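Local coordinates for protein thiamine monophosphate kinase (Aquifex aeolicus, PDB 1VQV) that catalyses the ATP-dependent phosphorylation of thiamine monophosphate to thiamine diphosphate, the active form of vitamin B1, and works as a homodimer, at residues P79-I84 with K112-G117. Numbering follows the deposited sequence.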
ATOM      1  N   PRO B  79      -1.879 -16.144  -0.178  1.00 55.32           N
ATOM      2  CA  PRO B  79      -1.048 -14.968   0.124  1.00 54.59           C
ATOM      3  C   PRO B  79       0.431 -15.238  -0.124  1.00 54.63           C
ATOM      4  O   PRO B  79       0.983 -16.189   0.417  1.00 55.25           O
ATOM      5  CB  PRO B  79      -1.342 -14.711   1.600  1.00 55.19           C
ATOM      6  CG  PRO B  79      -1.551 -16.093   2.132  1.00 54.13           C
ATOM      7  CD  PRO B  79      -2.422 -16.727   1.063  1.00 54.78           C
ATOM      8  N   LYS B  80       1.066 -14.393  -0.933  1.00 54.90           N
ATOM      9  CA  LYS B  80       2.481 -14.548  -1.260  1.00 53.35           C
ATOM     10  C   LYS B  80       3.402 -13.444  -0.736  1.00 52.76           C
ATOM     11  O   LYS B  80       4.296 -13.717   0.069  1.00 53.41           O
ATOM     12  CB  LYS B  80       2.651 -14.688  -2.773  1.00 56.27           C
ATOM     13  CG  LYS B  80       2.068 -15.993  -3.353  1.00 60.07           C
ATOM     14  CD  LYS B  80       2.875 -17.223  -2.897  1.00 62.58           C
ATOM     15  CE  LYS B  80       4.280 -17.205  -3.491  1.00 64.97           C
ATOM     16  NZ  LYS B  80       5.170 -18.233  -2.872  1.00 66.54           N
ATOM     17  N   TRP B  81       3.185 -12.202  -1.160  1.00 52.15           N
ATOM     18  CA  TRP B  81       4.062 -11.100  -0.727  1.00 50.73           C
ATOM     19  C   TRP B  81       3.335  -9.940  -0.064  1.00 49.88           C
ATOM     20  O   TRP B  81       2.190  -9.646  -0.381  1.00 49.16           O
ATOM     21  CB  TRP B  81       4.873 -10.569  -1.923  1.00 49.88           C
ATOM     22  CG  TRP B  81       5.577 -11.649  -2.667  1.00 49.17           C
ATOM     23  CD1 TRP B  81       6.652 -12.374  -2.236  1.00 49.72           C
ATOM     24  CD2 TRP B  81       5.160 -12.238  -3.896  1.00 49.78           C
ATOM     25  NE1 TRP B  81       6.921 -13.393  -3.117  1.00 50.26           N
ATOM     26  CE2 TRP B  81       6.020 -13.335  -4.147  1.00 50.97           C
ATOM     27  CE3 TRP B  81       4.132 -11.953  -4.814  1.00 50.57           C
ATOM     28  CZ2 TRP B  81       5.884 -14.150  -5.274  1.00 50.52           C
ATOM     29  CZ3 TRP B  81       3.993 -12.762  -5.933  1.00 50.46           C
ATOM     30  CH2 TRP B  81       4.868 -13.849  -6.153  1.00 51.30           C
ATOM     31  N   ALA B  82       4.029  -9.263   0.842  1.00 49.84           N
ATOM     32  CA  ALA B  82       3.439  -8.143   1.550  1.00 49.63           C
ATOM     33  C   ALA B  82       4.370  -6.941   1.726  1.00 50.16           C
ATOM     34  O   ALA B  82       5.573  -7.094   1.959  1.00 50.60           O
ATOM     35  CB  ALA B  82       2.950  -8.611   2.902  1.00 49.48           C
ATOM     36  N   LEU B  83       3.793  -5.749   1.594  1.00 51.13           N
ATOM     37  CA  LEU B  83       4.497  -4.477   1.774  1.00 51.90           C
ATOM     38  C   LEU B  83       3.809  -3.749   2.937  1.00 52.19           C
ATOM     39  O   LEU B  83       2.605  -3.457   2.877  1.00 50.79           O
ATOM     40  CB  LEU B  83       4.403  -3.596   0.521  1.00 51.06           C
ATOM     41  CG  LEU B  83       5.195  -3.941  -0.733  1.00 50.67           C
ATOM     42  CD1 LEU B  83       4.980  -2.866  -1.765  1.00 51.99           C
ATOM     43  CD2 LEU B  83       6.663  -4.033  -0.396  1.00 51.85           C
ATOM     44  N   ILE B  84       4.566  -3.455   3.989  1.00 51.94           N
ATOM     45  CA  ILE B  84       3.993  -2.780   5.140  1.00 52.90           C
ATOM     46  C   ILE B  84       4.527  -1.376   5.344  1.00 51.45           C
ATOM     47  O   ILE B  84       5.713  -1.171   5.594  1.00 50.86           O
ATOM     48  CB  ILE B  84       4.215  -3.596   6.420  1.00 54.92           C
ATOM     49  CG1 ILE B  84       3.485  -4.934   6.289  1.00 55.15           C
ATOM     50  CG2 ILE B  84       3.727  -2.809   7.627  1.00 55.16           C
ATOM     51  CD1 ILE B  84       3.548  -5.796   7.504  1.00 58.48           C
ATOM     52  N   LYS B 112       2.076 -18.424   5.500  1.00 53.25           N
ATOM     53  CA  LYS B 112       3.098 -18.769   4.518  1.00 55.90           C
ATOM     54  C   LYS B 112       3.262 -17.718   3.425  1.00 57.26           C
ATOM     55  O   LYS B 112       3.303 -18.041   2.230  1.00 58.11           O
ATOM     56  CB  LYS B 112       2.776 -20.125   3.888  1.00 55.78           C
ATOM     57  CG  LYS B 112       2.713 -21.239   4.893  1.00 57.08           C
ATOM     58  CD  LYS B 112       2.132 -22.482   4.273  1.00 60.46           C
ATOM     59  CE  LYS B 112       2.030 -23.603   5.307  1.00 61.51           C
ATOM     60  NZ  LYS B 112       1.393 -24.814   4.731  1.00 62.60           N
ATOM     61  N   CYS B 113       3.336 -16.462   3.845  1.00 58.01           N
ATOM     62  CA  CYS B 113       3.522 -15.345   2.942  1.00 59.92           C
ATOM     63  C   CYS B 113       4.685 -14.584   3.549  1.00 61.34           C
ATOM     64  O   CYS B 113       5.230 -14.996   4.573  1.00 62.12           O
ATOM     65  CB  CYS B 113       2.272 -14.464   2.892  1.00 60.14           C
ATOM     66  SG  CYS B 113       1.888 -13.636   4.447  1.00 62.59           S
ATOM     67  N   GLU B 114       5.068 -13.462   2.959  1.00 62.13           N
ATOM     68  CA  GLU B 114       6.206 -12.761   3.514  1.00 62.70           C
ATOM     69  C   GLU B 114       6.243 -11.291   3.223  1.00 61.49           C
ATOM     70  O   GLU B 114       5.705 -10.825   2.218  1.00 61.45           O
ATOM     71  CB  GLU B 114       7.482 -13.374   2.972  1.00 65.91           C
ATOM     72  CG  GLU B 114       7.505 -13.358   1.469  1.00 69.24           C
ATOM     73  CD  GLU B 114       8.875 -13.643   0.927  1.00 73.07           C
ATOM     74  OE1 GLU B 114       9.006 -13.804  -0.315  1.00 74.63           O
ATOM     75  OE2 GLU B 114       9.828 -13.701   1.746  1.00 74.87           O
ATOM     76  N   VAL B 115       6.908 -10.562   4.108  1.00 59.80           N
ATOM     77  CA  VAL B 115       7.055  -9.136   3.928  1.00 59.26           C
ATOM     78  C   VAL B 115       8.323  -8.950   3.105  1.00 58.93           C
ATOM     79  O   VAL B 115       9.347  -9.571   3.376  1.00 60.18           O
ATOM     80  CB  VAL B 115       7.117  -8.425   5.293  1.00 58.66           C
ATOM     81  CG1 VAL B 115       7.973  -7.198   5.212  1.00 59.30           C
ATOM     82  CG2 VAL B 115       5.699  -8.026   5.713  1.00 59.15           C
ATOM     83  N   VAL B 116       8.230  -8.142   2.058  1.00 58.30           N
ATOM     84  CA  VAL B 116       9.373  -7.901   1.178  1.00 58.92           C
ATOM     85  C   VAL B 116       9.846  -6.451   1.272  1.00 61.73           C
ATOM     86  O   VAL B 116      10.976  -6.133   0.891  1.00 61.31           O
ATOM     87  CB  VAL B 116       9.015  -8.177  -0.293  1.00 57.11           C
ATOM     88  CG1 VAL B 116       8.685  -9.636  -0.486  1.00 55.29           C
ATOM     89  CG2 VAL B 116       7.840  -7.281  -0.717  1.00 55.89           C
ATOM     90  N   GLY B 117       8.980  -5.570   1.770  1.00 63.48           N
ATOM     91  CA  GLY B 117       9.362  -4.178   1.885  1.00 65.50           C
ATOM     92  C   GLY B 117       8.332  -3.288   2.546  1.00 67.08           C
ATOM     93  O   GLY B 117       7.295  -3.758   3.031  1.00 66.61           O
TER
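V116 spreads its two methyls over a pair of neighbours on the adjoining strand: CG1 lies 3.8 Å from CD1 of W81, while CG2 rests 3.5 Å from CD2 of L83. CG2 stands between the backbone N and the carbonyl carbon, which leaves CG1 beside the N (chi1 -64°) and lets the branched carbon serve both partners. With both methyls gone, as in an alanine here, a gap would probably open beside CD1 of W81 and CD2 of L83. E114 runs alongside W81, its carboxylate tilted 42° from the indole and OE1 near the ring plane at the CD1 edge; one face of that ring is covered by CB of K80. The backbones illustrate the parallel pairing of a beta-alpha-beta unit, in which strand 77-88 leads through helix 94-111 into strand 114-122. A82 N donates to E114 O at 2.7 Å, and A82 O takes V116 N at 2.9 Å in the straightest of the four bonds, 163° at the hydrogen. E114 N to K80 O and I84 N to G117 O complete the ladder. Between A82 and L83 the register slips by one residue, a beta bulge that sets L83 opposite G117, next to the ATP-binding G118. W81, E114 and L83 lie on one face of the sheet; on the opposite face A82 pairs with V115. CG2 of V115 meets CD1 of I84 at 3.6 Å, the two side chains crossing at about a right angle. P79 and C113 touch through their CB atoms, 3.8 Å apart, and helix 94-111 backs this region, where C113 packs on C108 and I84 on the ATP-binding Y101. Toward the second subunit, W81 packs on L40 and V116 on T28 of that chain.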